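Local structure of GDNF family receptor alpha-3 (Homo sapiens, 2GH0) at residues C[64-69]-C[152-157]. The protein binds artemin, a growth factor that supports the survival of sensory and sympathetic peripheral neurons, leading to autophosphorylation and activation of the RET receptor. Sequence-based numbering, arbitrary orientation.
Sequences GLLLCP and PNFVSN. With NAG (2-acetamido-2-deoxy-beta-D-glucopyranose), chain E.
The ring of Phe-154 reaches from strand 152-154 to the end of helix 59-66 and meets Leu-66 and Leu-67 with its outer carbons. Its CG stands beside the backbone N and anti to the carbonyl carbon (chi1 -64°), which sends CE1 and CZ foremost toward the helix end. Phe-154 CE1 lies 4.1 Å from Leu-66 CD1, the two side chains running alongside one another in opposite senses. Leu-67 lies roughly perpendicular to the phenylalanine side chain and brings its CD2 methyl up to the ring edge, near the ring plane, 4.0 Å from Phe-154 CZ. The carbonyl of Leu-66 joins them: its O approaches obliquely, 3.4 Å from Phe-154 CE1, and also takes a weak hydrogen bond from Cys-68 N (3.1 Å). That bond belongs to the inverse gamma turn centred on Leu-67, where the chain leaves the helix and continues to Cys-68, disulfide-bonded to Cys-12. Around the ring, Arg-81 makes a cation-pi contact, and Met-199 of helix 189-205 and Val-162 of strand 162-164, antiparallel to 152-154, add packing. Leu-143 and Leu-139 of helix 135-143 touch Leu-66 and Leu-67, respectively. The contact thus joins the two GDNF/GAS1 domains of this receptor fragment. Farther along, Ser-156 CB sits 3.4 Å from O5 of an N-acetylglucosamine of the N-linked glycan on Asn-159. Replacing Phe-154 by alanine removes the ring, which would probably leave a gap beside both leucines and take away the aromatic partner of Arg-81. With 127 Å² buried in total between the segments, cohesion across them is mainly apolar, with one carbonyl oxygen set against a ring carbon and Arg-81 adding its cation-pi contact from outside.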
# COMPACT_ATOMS: atom_id res chain seq x y z
N GLY C 64 -32.31 25.16 14.60
CA GLY C 64 -32.18 24.18 15.69
C GLY C 64 -30.79 24.29 16.33
O GLY C 64 -30.65 24.21 17.57
N LEU C 65 -29.79 24.43 15.49
CA LEU C 65 -28.40 24.47 15.94
C LEU C 65 -28.20 25.68 16.90
O LEU C 65 -27.58 25.61 17.99
CB LEU C 65 -27.50 24.64 14.70
CG LEU C 65 -26.01 24.69 15.06
CD1 LEU C 65 -25.54 23.37 15.68
CD2 LEU C 65 -25.08 25.13 13.90
N LEU C 66 -28.68 26.82 16.46
CA LEU C 66 -28.39 28.06 17.22
C LEU C 66 -29.45 28.46 18.22
O LEU C 66 -29.09 28.92 19.35
CB LEU C 66 -28.16 29.16 16.18
CG LEU C 66 -27.64 30.50 16.76
CD1 LEU C 66 -26.40 30.30 17.54
CD2 LEU C 66 -27.38 31.50 15.57
N LEU C 67 -30.73 28.27 17.89
CA LEU C 67 -31.87 28.74 18.73
C LEU C 67 -32.35 27.62 19.56
O LEU C 67 -33.52 27.31 19.60
CB LEU C 67 -33.01 29.37 17.91
CG LEU C 67 -32.54 30.47 16.94
CD1 LEU C 67 -33.66 31.09 16.07
CD2 LEU C 67 -31.75 31.57 17.65
N CYS C 68 -31.41 27.03 20.29
CA CYS C 68 -31.71 25.78 21.03
C CYS C 68 -32.02 26.13 22.47
O CYS C 68 -31.43 27.13 23.06
CB CYS C 68 -30.55 24.77 20.88
SG CYS C 68 -28.93 25.46 21.33
N PRO C 69 -32.98 25.43 23.06
CA PRO C 69 -33.44 25.79 24.40
C PRO C 69 -32.55 25.21 25.52
O PRO C 69 -32.08 24.10 25.37
CB PRO C 69 -34.83 25.15 24.45
CG PRO C 69 -34.74 23.96 23.60
CD PRO C 69 -33.72 24.26 22.50
N PRO C 152 -24.72 39.20 15.36
CA PRO C 152 -25.33 39.14 16.68
C PRO C 152 -25.04 37.83 17.43
O PRO C 152 -24.71 36.76 16.78
CB PRO C 152 -26.83 39.22 16.34
CG PRO C 152 -26.99 38.51 15.08
CD PRO C 152 -25.68 38.74 14.32
N ASN C 153 -25.15 37.83 18.75
CA ASN C 153 -24.96 36.53 19.44
C ASN C 153 -25.56 36.57 20.84
O ASN C 153 -25.77 37.64 21.37
CB ASN C 153 -23.46 36.22 19.58
CG ASN C 153 -23.19 34.75 20.02
OD1 ASN C 153 -23.92 33.84 19.62
ND2 ASN C 153 -22.13 34.54 20.86
N PHE C 154 -25.78 35.41 21.44
CA PHE C 154 -26.24 35.35 22.84
C PHE C 154 -25.17 35.98 23.75
O PHE C 154 -23.99 35.78 23.56
CB PHE C 154 -26.49 33.89 23.28
CG PHE C 154 -27.62 33.27 22.50
CD1 PHE C 154 -27.37 32.53 21.36
CD2 PHE C 154 -28.94 33.56 22.86
CE1 PHE C 154 -28.42 32.01 20.61
CE2 PHE C 154 -30.00 33.06 22.13
CZ PHE C 154 -29.75 32.23 21.01
N VAL C 155 -25.60 36.65 24.80
CA VAL C 155 -24.66 37.39 25.62
C VAL C 155 -24.36 36.60 26.90
O VAL C 155 -23.35 36.88 27.58
CB VAL C 155 -25.21 38.79 25.98
CG1 VAL C 155 -25.56 39.57 24.69
CG2 VAL C 155 -26.41 38.68 26.84
N SER C 156 -25.23 35.66 27.23
CA SER C 156 -25.16 34.99 28.52
C SER C 156 -25.25 33.49 28.44
O SER C 156 -25.85 32.96 27.49
CB SER C 156 -26.32 35.51 29.45
OG SER C 156 -26.36 34.81 30.67
N ASN C 157 -24.72 32.80 29.45
CA ASN C 157 -25.00 31.35 29.58
C ASN C 157 -26.19 31.03 30.49
O ASN C 157 -26.50 29.86 30.71
CB ASN C 157 -23.76 30.57 30.06
CG ASN C 157 -23.13 31.15 31.26
OD1 ASN C 157 -23.79 31.87 32.06
ND2 ASN C 157 -21.82 30.89 31.41
C1 NAG E . -28.69 38.12 30.57
C2 NAG E . -29.37 39.42 31.11
C3 NAG E . -28.39 40.57 31.02
C4 NAG E . -27.04 40.30 31.65
C5 NAG E . -26.58 38.97 31.07
C6 NAG E . -25.24 38.37 31.52
C7 NAG E . -31.77 39.97 30.81
C8 NAG E . -32.75 40.53 29.82
N2 NAG E . -30.55 39.78 30.29
O3 NAG E . -29.04 41.68 31.56
O4 NAG E . -26.25 41.31 31.05
O5 NAG E . -27.53 37.98 31.37
O6 NAG E . -25.32 38.47 32.88
O7 NAG E . -32.06 39.79 32.00